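Putative lipoprotein (Bacteroides ovatus, PDB 3OQQ) is of unknown function but carries several bound calcium ions and is probably an extracellular lipoprotein. Local coordinates at residues D144-D149 with A395-P400; R183-I188 with T275-N280; E403-F408 with E424-E429. All blocks are in the same frame, centred on the assembly; numbering follows the deposited sequence.

How the contacts relate
Contacts 1 and 2 share a calcium ion and a water, their centres about 14 Å apart; the centre of contact 3 lies about 12 Å from that of contact 1 and about 23 Å from that of contact 2, where the nearest atoms are about 7 Å apart. Along the chain, both segments of contact 2 fall between 144-149 and 395-400, and contact 3 follows through helix 401-404. The loop after strand 173-184 meets the metal loop through a probable hydrogen bond from Gly-186 N to Asn-148 O, and Ala-395 packs on Ala-404 beside the small sheet of strands 394-395 and 431-432. The calcium site thus ties two strand ends to the C-terminal part of the chain.

Contact 1. Residues D144-D149 with A395-P400; sequences DEDFND and AYERVP. With CA (calcium ion), chain B; CA (calcium ion), chain C; ACT (acetate ion), chain F.
Asp-146 OD2 is gripped from two directions: a calcium ion binds it at 2.4 Å, and Arg-398 N donates a nearly straight hydrogen bond of 2.8 Å (166° at the hydrogen). The amide arrives on the anti side of the carboxylate, 19° out of its plane. With chi1 at 56°, CG of Asp-146 sits between backbone N and carbonyl carbon, which turns the carboxylate toward the metals. Its OD1 bridges the pair, lying 2.7 Å from the calcium that OD2 also binds and 2.5 Å from the second calcium. Asp-149 OD1 makes a similar bridge, as does a water.

Across the contact Glu-397 chelates the first calcium with both oxygens, OE1 at 2.4 Å and OE2 at 2.5 Å; its chain bends at chi2 to bring the carboxylate back to the ion. The side chain of Asn-148 and the carbonyl oxygen of Gly-186 complete this eightfold shell, while Glu-132 joins the second site. A type II turn from Tyr-396 to Val-399, closed by Val-399 N to Tyr-396 O, presents both Glu-397 and the Arg-398 amide. Further along, the Pro-400 ring packs against the carbonyl oxygen of Asp-144. On the other flank a water accepts from Ala-395 N at 2.7 Å and donates to Asp-146 O.

Carboxylate oxygens of Asp-146 and Glu-397 approach within 3.0 Å (OD2 to OE1), a closeness that probably depends on the cation. Four carboxylates around two calcium ions would roughly balance the charge, so the loops are joined chiefly by metal coordination.

Contact 2. Residues R183-I188 with T275-N280; sequences RAVGGI and TSLMDN. With CA (calcium ion), chain B.
Val-185 and Met-278 mark one close approach of the backbones and Ile-188 and Thr-275 another, with CA to CA distances of 7.6 and 7.4 Å and no hydrogen bond between the segments. The contact is made by side chains, above all by Met-278, present as selenomethionine. With CG between the backbone N and the carbonyl carbon (chi1 70°) and a bend at chi3, the chain brings its terminal methyl against 185-187, where CE presses on Gly-187 O at 3.1 Å, a tight approach for a methyl group. The same methyl lies 4.1 Å from Val-185 O and also borders Val-185 CG1. The other branch of that valine, CG2, meets Leu-277 CD1 at 4.2 Å, so the two valine methyls are divided between neighbouring residues of the opposing loop. Between Val-185 and Gly-187, the carbonyl oxygen of Gly-186 binds calcium at 2.4 Å, which makes the apolar packing a second layer behind the metal site.

Segment 183-188 leaves the end of strand 173-184, where Arg-183 and Ala-184 form a classic beta bulge facing Val-151 of strand 150-161, and leads on toward strand 190-198. Segment 275-280 follows strand 266-272, which pairs with 190-198, so the contact packs the loop after strand 266-272 against the connection between strands 173-184 and 190-198.

Contact 3. Residues E403-F408 with E424-E429; sequences EAYPDF and ENFVDE. With CA (calcium ion), chain D.
Ala-404 O, at the end of helix 401-404, receives Val-427 N in a hydrogen bond of 2.9 Å. The CA of Phe-426 also leans on this oxygen at 3.4 Å, adding a CH...O contact to the amide bond. A second bond runs between side chains: Asn-425 ND2 donates to Asp-407 OD2 at 2.9 Å. Here the donor stands well above the carboxylate, 67° out of its plane, and the amide and carboxylate planes are turned 50° from each other. Chi1 near 180° extends the Asn-425 side chain away from its own backbone N, reaching across to the aspartate. A water reinforces the same pair of residues, accepting from Asp-407 N at 2.8 Å and donating to Asn-425 O.

Apolar contacts flank these bonds. Tyr-405 CE1 comes within 3.5 Å of Phe-426 CB, the side chains crossing at a slant, while Pro-406 CG meets Val-427 CG2 at 3.8 Å. The same valine methyl rests on Glu-403 O.

Further out, a type I turn from Tyr-405 to Phe-408, closed by Phe-408 N to Tyr-405 O, brings Asp-407 within reach of Asn-425. Tyr-405 OH bonds to Arg-393 O, and the side chain of Arg-393 makes a cation-pi contact with the Phe-426 ring; Trp-422 meets the Tyr-405 ring edge-to-face. Beyond Val-427, both carboxylate oxygens of Asp-428 bind another calcium ion at 2.4 Å.

One backbone bond, one side-chain bond and a water bridge therefore join the end of helix 401-404 and the turn after it to the segment leading to strand 431-432. Because the amide meets OD2 from above the carboxylate plane, the link between Asp-407 and Asn-425 probably relies on the water-mediated tie between the same two residues as well.

Contact 1. Residues D144-D149 with A395-P400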
loop_
_atom_site.group_PDB
_atom_site.type_symbol
_atom_site.label_atom_id
_atom_site.label_comp_id
_atom_site.label_asym_id
_atom_site.label_seq_id
_atom_site.Cartn_x
_atom_site.Cartn_y
_atom_site.Cartn_z
ATOM N N ASP A 144 -4.004 10.800 -20.561
ATOM C CA ASP A 144 -3.894 12.243 -20.748
ATOM C C ASP A 144 -4.438 12.940 -19.468
ATOM O O ASP A 144 -4.298 14.153 -19.300
ATOM C CB ASP A 144 -4.636 12.708 -22.014
ATOM C CG ASP A 144 -3.744 12.799 -23.246
ATOM O OD1 ASP A 144 -2.508 12.899 -23.084
ATOM O OD2 ASP A 144 -4.282 12.840 -24.356
ATOM N N GLU A 145 -5.052 12.148 -18.560
ATOM C CA GLU A 145 -5.483 12.605 -17.227
ATOM C C GLU A 145 -4.222 12.811 -16.407
ATOM O O GLU A 145 -3.188 12.244 -16.776
ATOM C CB GLU A 145 -6.427 11.572 -16.542
ATOM C CG GLU A 145 -7.730 11.267 -17.279
ATOM C CD GLU A 145 -8.775 12.357 -17.427
ATOM O OE1 GLU A 145 -8.480 13.536 -17.127
ATOM O OE2 GLU A 145 -9.889 12.031 -17.891
ATOM N N ASP A 146 -4.274 13.610 -15.316
ATOM C CA ASP A 146 -3.067 13.889 -14.541
ATOM C C ASP A 146 -2.746 12.827 -13.445
ATOM O O ASP A 146 -1.601 12.781 -12.971
ATOM C CB ASP A 146 -3.076 15.326 -13.947
ATOM C CG ASP A 146 -4.239 15.772 -13.061
ATOM O OD1 ASP A 146 -5.104 14.930 -12.726
ATOM O OD2 ASP A 146 -4.278 16.959 -12.701
ATOM N N PHE A 147 -3.727 11.991 -13.061
ATOM C CA PHE A 147 -3.582 10.922 -12.051
ATOM C C PHE A 147 -3.004 11.430 -10.719
ATOM O O PHE A 147 -2.233 10.718 -10.076
ATOM C CB PHE A 147 -2.754 9.727 -12.574
ATOM C CG PHE A 147 -3.609 8.767 -13.370
ATOM C CD1 PHE A 147 -3.854 8.988 -14.731
ATOM C CD2 PHE A 147 -4.217 7.673 -12.752
ATOM C CE1 PHE A 147 -4.681 8.123 -15.460
ATOM C CE2 PHE A 147 -5.041 6.805 -13.480
ATOM C CZ PHE A 147 -5.276 7.041 -14.825
ATOM N N ASN A 148 -3.407 12.626 -10.284
ATOM C CA ASN A 148 -2.910 13.127 -8.993
ATOM C C ASN A 148 -4.077 13.562 -8.104
ATOM O O ASN A 148 -3.861 14.228 -7.098
ATOM C CB ASN A 148 -1.917 14.275 -9.198
ATOM C CG ASN A 148 -2.605 15.484 -9.775
ATOM O OD1 ASN A 148 -3.826 15.497 -9.898
ATOM N ND2 ASN A 148 -1.862 16.523 -10.098
ATOM N N ASP A 149 -5.321 13.222 -8.505
ATOM C CA ASP A 149 -6.550 13.633 -7.794
ATOM C C ASP A 149 -6.532 13.206 -6.345
ATOM O O ASP A 149 -6.979 13.973 -5.483
ATOM C CB ASP A 149 -7.789 13.147 -8.534
ATOM C CG ASP A 149 -7.781 13.690 -9.966
ATOM O OD1 ASP A 149 -6.932 14.587 -10.269
ATOM O OD2 ASP A 149 -8.582 13.208 -10.783
ATOM N N ALA A 395 2.296 13.890 -10.898
ATOM C CA ALA A 395 2.301 14.988 -11.859
ATOM C C ALA A 395 1.766 16.277 -11.283
ATOM O O ALA A 395 0.882 16.265 -10.413
ATOM C CB ALA A 395 1.440 14.613 -13.058
ATOM N N TYR A 396 2.227 17.405 -11.862
ATOM C CA TYR A 396 1.688 18.742 -11.570
ATOM C C TYR A 396 0.254 18.773 -12.092
ATOM O O TYR A 396 -0.071 18.006 -13.004
ATOM C CB TYR A 396 2.525 19.844 -12.255
ATOM C CG TYR A 396 3.777 20.223 -11.504
ATOM C CD1 TYR A 396 3.709 20.949 -10.319
ATOM C CD2 TYR A 396 5.035 19.927 -12.016
ATOM C CE1 TYR A 396 4.859 21.291 -9.617
ATOM C CE2 TYR A 396 6.193 20.286 -11.334
ATOM C CZ TYR A 396 6.098 20.957 -10.124
ATOM O OH TYR A 396 7.228 21.315 -9.437
ATOM N N GLU A 397 -0.606 19.611 -11.502
ATOM C CA GLU A 397 -2.013 19.707 -11.892
ATOM C C GLU A 397 -2.175 19.956 -13.389
ATOM O O GLU A 397 -1.490 20.817 -13.959
ATOM C CB GLU A 397 -2.731 20.800 -11.089
ATOM C CG GLU A 397 -4.257 20.684 -11.118
ATOM C CD GLU A 397 -4.899 19.348 -10.788
ATOM O OE1 GLU A 397 -4.252 18.501 -10.129
ATOM O OE2 GLU A 397 -6.075 19.154 -11.170
ATOM N N ARG A 398 -3.092 19.173 -14.021
ATOM C CA ARG A 398 -3.469 19.210 -15.444
ATOM C C ARG A 398 -2.321 18.809 -16.389
ATOM O O ARG A 398 -2.463 18.944 -17.603
ATOM C CB ARG A 398 -4.048 20.580 -15.844
ATOM C CG ARG A 398 -5.502 20.787 -15.356
ATOM C CD ARG A 398 -6.005 22.199 -15.655
ATOM N NE ARG A 398 -5.147 23.220 -15.042
ATOM C CZ ARG A 398 -5.287 23.685 -13.799
ATOM N NH1 ARG A 398 -6.282 23.257 -13.026
ATOM N NH2 ARG A 398 -4.441 24.591 -13.326
ATOM N N VAL A 399 -1.218 18.263 -15.862
ATOM C CA VAL A 399 -0.150 17.747 -16.719
ATOM C C VAL A 399 -0.537 16.296 -17.080
ATOM O O VAL A 399 -0.714 15.481 -16.160
ATOM C CB VAL A 399 1.270 17.838 -16.077
ATOM C CG1 VAL A 399 2.286 17.021 -16.869
ATOM C CG2 VAL A 399 1.732 19.285 -15.941
ATOM N N PRO A 400 -0.675 15.946 -18.385
ATOM C CA PRO A 400 -1.014 14.550 -18.740
ATOM C C PRO A 400 -0.011 13.556 -18.152
ATOM O O PRO A 400 1.192 13.781 -18.266
ATOM C CB PRO A 400 -0.961 14.550 -20.278
ATOM C CG PRO A 400 -1.200 15.967 -20.674
ATOM C CD PRO A 400 -0.497 16.778 -19.597
HETATM CA CA CA B . -5.710 16.691 -10.764
HETATM CA CA CA C . -7.539 14.267 -12.820
HETATM C C ACT F . 10.086 21.287 -11.376
HETATM O O ACT F . 9.435 20.405 -10.733
HETATM O OXT ACT F . 11.347 21.245 -11.531
HETATM C CH3 ACT F . 9.324 22.440 -11.988
HETATM O O HOH W 1 -7.146 14.776 -15.151
HETATM O O HOH W 2 0.332 11.997 -11.114
HETATM O O HOH W 3 -7.865 16.554 -12.341
HETATM O O HOH W 4 -9.862 14.761 -13.009
#

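Contact 2. Residues R183-I188 with T275-N280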
loop_
_atom_site.group_PDB
_atom_site.type_symbol
_atom_site.label_atom_id
_atom_site.label_comp_id
_atom_site.label_asym_id
_atom_site.label_seq_id
_atom_site.Cartn_x
_atom_site.Cartn_y
_atom_site.Cartn_z
ATOM N N ARG A 183 -0.196 12.203 0.231
ATOM C CA ARG A 183 0.851 12.965 -0.405
ATOM C C ARG A 183 0.253 14.177 -1.134
ATOM O O ARG A 183 0.821 15.256 -1.063
ATOM C CB ARG A 183 1.679 12.028 -1.316
ATOM C CG ARG A 183 2.102 12.586 -2.626
ATOM C CD ARG A 183 3.568 12.420 -2.894
ATOM N NE ARG A 183 4.114 11.055 -2.908
ATOM C CZ ARG A 183 4.376 10.353 -4.010
ATOM N NH1 ARG A 183 4.048 10.837 -5.214
ATOM N NH2 ARG A 183 4.978 9.167 -3.922
ATOM N N ALA A 184 -0.883 14.018 -1.816
ATOM C CA ALA A 184 -1.501 15.126 -2.551
ATOM C C ALA A 184 -2.971 14.858 -2.820
ATOM O O ALA A 184 -3.374 13.693 -2.911
ATOM C CB ALA A 184 -0.775 15.341 -3.891
ATOM N N VAL A 185 -3.738 15.950 -3.070
ATOM C CA VAL A 185 -5.143 15.892 -3.465
ATOM C C VAL A 185 -5.311 16.887 -4.629
ATOM O O VAL A 185 -5.519 18.073 -4.408
ATOM C CB VAL A 185 -6.159 16.110 -2.308
ATOM C CG1 VAL A 185 -7.593 15.906 -2.790
ATOM C CG2 VAL A 185 -5.866 15.190 -1.123
ATOM N N GLY A 186 -5.144 16.387 -5.855
ATOM C CA GLY A 186 -5.254 17.193 -7.067
ATOM C C GLY A 186 -6.666 17.282 -7.599
ATOM O O GLY A 186 -6.888 17.237 -8.798
ATOM N N GLY A 187 -7.630 17.379 -6.706
ATOM C CA GLY A 187 -9.026 17.462 -7.118
ATOM C C GLY A 187 -9.788 18.292 -6.133
ATOM O O GLY A 187 -9.386 18.358 -4.973
ATOM N N ILE A 188 -10.913 18.873 -6.592
ATOM C CA ILE A 188 -11.788 19.729 -5.789
ATOM C C ILE A 188 -12.731 18.872 -4.944
ATOM O O ILE A 188 -12.993 19.215 -3.785
ATOM C CB ILE A 188 -12.576 20.700 -6.738
ATOM C CG1 ILE A 188 -11.629 21.729 -7.379
ATOM C CG2 ILE A 188 -13.732 21.413 -6.038
ATOM C CD1 ILE A 188 -11.988 22.088 -8.827
ATOM N N THR A 275 -10.768 16.809 1.855
ATOM C CA THR A 275 -11.220 18.124 1.374
ATOM C C THR A 275 -10.635 19.306 2.219
ATOM O O THR A 275 -10.571 20.443 1.729
ATOM C CB THR A 275 -12.759 18.146 1.361
ATOM O OG1 THR A 275 -13.214 19.105 0.426
ATOM C CG2 THR A 275 -13.395 18.380 2.746
ATOM N N SER A 276 -10.246 19.032 3.495
ATOM C CA SER A 276 -9.787 20.073 4.423
ATOM C C SER A 276 -8.282 20.334 4.308
ATOM O O SER A 276 -7.794 21.228 4.986
ATOM C CB SER A 276 -10.147 19.691 5.863
ATOM O OG SER A 276 -9.319 18.670 6.411
ATOM N N LEU A 277 -7.545 19.571 3.440
ATOM C CA LEU A 277 -6.084 19.685 3.318
ATOM C C LEU A 277 -5.646 20.854 2.464
ATOM O O LEU A 277 -4.625 21.488 2.770
ATOM C CB LEU A 277 -5.456 18.398 2.795
ATOM C CG LEU A 277 -5.761 17.119 3.580
ATOM C CD1 LEU A 277 -5.066 15.994 2.971
ATOM C CD2 LEU A 277 -5.392 17.263 5.089
HETATM N N MSE A 278 -6.386 21.129 1.385
HETATM C CA MSE A 278 -6.102 22.287 0.545
HETATM C C MSE A 278 -6.486 23.598 1.270
HETATM O O MSE A 278 -7.171 23.565 2.301
HETATM C CB MSE A 278 -6.858 22.186 -0.782
HETATM C CG MSE A 278 -8.374 22.370 -0.641
HETATM SE SE MSE A 278 -9.327 22.049 -2.285
HETATM C CE MSE A 278 -8.496 20.263 -2.733
ATOM N N ASP A 279 -6.068 24.748 0.707
ATOM C CA ASP A 279 -6.406 26.065 1.242
ATOM C C ASP A 279 -7.467 26.720 0.395
ATOM O O ASP A 279 -8.213 27.569 0.896
ATOM C CB ASP A 279 -5.167 26.955 1.321
ATOM C CG ASP A 279 -4.243 26.573 2.456
ATOM O OD1 ASP A 279 -4.638 25.732 3.289
ATOM O OD2 ASP A 279 -3.122 27.080 2.488
ATOM N N ASN A 280 -7.547 26.318 -0.882
ATOM C CA ASN A 280 -8.513 26.823 -1.855
ATOM C C ASN A 280 -8.661 25.850 -3.037
ATOM O O ASN A 280 -7.791 25.005 -3.283
ATOM C CB ASN A 280 -8.123 28.227 -2.357
ATOM C CG ASN A 280 -6.824 28.258 -3.109
ATOM O OD1 ASN A 280 -6.744 27.778 -4.229
ATOM N ND2 ASN A 280 -5.790 28.857 -2.533
HETATM CA CA CA B . -5.710 16.691 -10.764
HETATM O O HOH W 3 -7.865 16.554 -12.341
#

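Contact 3. Residues E403-F408 with E424-E429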
loop_
_atom_site.group_PDB
_atom_site.type_symbol
_atom_site.label_atom_id
_atom_site.label_comp_id
_atom_site.label_asym_id
_atom_site.label_seq_id
_atom_site.Cartn_x
_atom_site.Cartn_y
_atom_site.Cartn_z
ATOM N N GLU A 403 2.870 12.472 -20.233
ATOM C CA GLU A 403 3.906 13.510 -20.436
ATOM C C GLU A 403 4.869 13.535 -19.252
ATOM O O GLU A 403 6.062 13.724 -19.450
ATOM C CB GLU A 403 3.291 14.899 -20.679
ATOM C CG GLU A 403 2.618 14.997 -22.036
ATOM C CD GLU A 403 2.129 16.365 -22.459
ATOM O OE1 GLU A 403 2.649 17.379 -21.944
ATOM O OE2 GLU A 403 1.225 16.420 -23.323
ATOM N N ALA A 404 4.363 13.321 -18.021
ATOM C CA ALA A 404 5.199 13.193 -16.821
ATOM C C ALA A 404 6.041 11.914 -16.911
ATOM O O ALA A 404 7.187 11.902 -16.453
ATOM C CB ALA A 404 4.323 13.151 -15.571
ATOM N N TYR A 405 5.452 10.828 -17.507
ATOM C CA TYR A 405 6.096 9.525 -17.681
ATOM C C TYR A 405 6.091 9.133 -19.181
ATOM O O TYR A 405 5.147 8.468 -19.621
ATOM C CB TYR A 405 5.410 8.450 -16.773
ATOM C CG TYR A 405 5.724 8.706 -15.317
ATOM C CD1 TYR A 405 6.901 8.228 -14.745
ATOM C CD2 TYR A 405 4.917 9.547 -14.549
ATOM C CE1 TYR A 405 7.250 8.549 -13.433
ATOM C CE2 TYR A 405 5.271 9.899 -13.249
ATOM C CZ TYR A 405 6.441 9.397 -12.695
ATOM O OH TYR A 405 6.819 9.767 -11.433
ATOM N N PRO A 406 7.150 9.506 -19.972
ATOM C CA PRO A 406 7.128 9.218 -21.430
ATOM C C PRO A 406 7.153 7.738 -21.829
ATOM O O PRO A 406 6.865 7.435 -22.981
ATOM C CB PRO A 406 8.387 9.930 -21.961
ATOM C CG PRO A 406 8.715 10.962 -20.920
ATOM C CD PRO A 406 8.319 10.340 -19.611
ATOM N N ASP A 407 7.535 6.824 -20.927
ATOM C CA ASP A 407 7.533 5.391 -21.251
ATOM C C ASP A 407 6.262 4.668 -20.758
ATOM O O ASP A 407 6.135 3.453 -20.964
ATOM C CB ASP A 407 8.773 4.730 -20.674
ATOM C CG ASP A 407 10.033 5.210 -21.364
ATOM O OD1 ASP A 407 9.946 5.614 -22.542
ATOM O OD2 ASP A 407 11.093 5.171 -20.732
ATOM N N PHE A 408 5.327 5.406 -20.106
ATOM C CA PHE A 408 4.084 4.833 -19.562
ATOM C C PHE A 408 3.251 4.126 -20.641
ATOM O O PHE A 408 2.917 2.957 -20.448
ATOM C CB PHE A 408 3.220 5.900 -18.856
ATOM C CG PHE A 408 1.943 5.393 -18.203
ATOM C CD1 PHE A 408 1.991 4.534 -17.107
ATOM C CD2 PHE A 408 0.695 5.788 -18.673
ATOM C CE1 PHE A 408 0.817 4.080 -16.499
ATOM C CE2 PHE A 408 -0.474 5.352 -18.047
ATOM C CZ PHE A 408 -0.406 4.513 -16.956
ATOM N N GLU A 424 10.662 4.895 -13.425
ATOM C CA GLU A 424 11.991 5.433 -13.169
ATOM C C GLU A 424 12.286 6.591 -14.150
ATOM O O GLU A 424 13.206 7.381 -13.906
ATOM C CB GLU A 424 13.070 4.330 -13.313
ATOM C CG GLU A 424 13.059 3.302 -12.199
ATOM C CD GLU A 424 14.182 2.283 -12.137
ATOM O OE1 GLU A 424 15.019 2.236 -13.067
ATOM O OE2 GLU A 424 14.206 1.508 -11.157
ATOM N N ASN A 425 11.544 6.675 -15.267
ATOM C CA ASN A 425 11.808 7.718 -16.264
ATOM C C ASN A 425 10.780 8.846 -16.145
ATOM O O ASN A 425 9.843 8.920 -16.929
ATOM C CB ASN A 425 11.860 7.133 -17.703
ATOM C CG ASN A 425 12.165 8.160 -18.790
ATOM O OD1 ASN A 425 12.780 9.208 -18.559
ATOM N ND2 ASN A 425 11.751 7.883 -20.005
ATOM N N PHE A 426 10.946 9.707 -15.135
ATOM C CA PHE A 426 10.024 10.824 -14.934
ATOM C C PHE A 426 10.638 12.092 -15.482
ATOM O O PHE A 426 11.850 12.199 -15.538
ATOM C CB PHE A 426 9.690 10.989 -13.430
ATOM C CG PHE A 426 10.890 11.303 -12.555
ATOM C CD1 PHE A 426 11.665 10.283 -12.019
ATOM C CD2 PHE A 426 11.246 12.617 -12.283
ATOM C CE1 PHE A 426 12.774 10.571 -11.227
ATOM C CE2 PHE A 426 12.369 12.906 -11.506
ATOM C CZ PHE A 426 13.118 11.880 -10.976
ATOM N N VAL A 427 9.815 13.067 -15.856
ATOM C CA VAL A 427 10.291 14.376 -16.311
ATOM C C VAL A 427 10.181 15.291 -15.094
ATOM O O VAL A 427 9.075 15.479 -14.560
ATOM C CB VAL A 427 9.482 14.888 -17.520
ATOM C CG1 VAL A 427 9.916 16.290 -17.923
ATOM C CG2 VAL A 427 9.594 13.919 -18.695
ATOM N N ASP A 428 11.329 15.830 -14.641
ATOM C CA ASP A 428 11.406 16.688 -13.469
ATOM C C ASP A 428 10.369 17.828 -13.517
ATOM O O ASP A 428 9.625 17.990 -12.557
ATOM C CB ASP A 428 12.832 17.272 -13.327
ATOM C CG ASP A 428 12.985 18.226 -12.155
ATOM O OD1 ASP A 428 12.160 18.162 -11.232
ATOM O OD2 ASP A 428 13.930 19.020 -12.164
ATOM N N GLU A 429 10.347 18.631 -14.603
ATOM C CA GLU A 429 9.460 19.802 -14.704
ATOM C C GLU A 429 7.948 19.435 -14.716
ATOM O O GLU A 429 7.115 20.336 -14.576
ATOM C CB GLU A 429 9.842 20.677 -15.932
ATOM C CG GLU A 429 9.297 20.254 -17.283
ATOM C CD GLU A 429 8.352 21.228 -17.982
ATOM O OE1 GLU A 429 7.690 22.055 -17.306
ATOM O OE2 GLU A 429 8.228 21.107 -19.221
HETATM CA CA CA D . 13.006 20.193 -10.236
HETATM O O HOH W 5 8.226 7.011 -18.237
HETATM O O HOH W 6 14.727 19.354 -9.040
#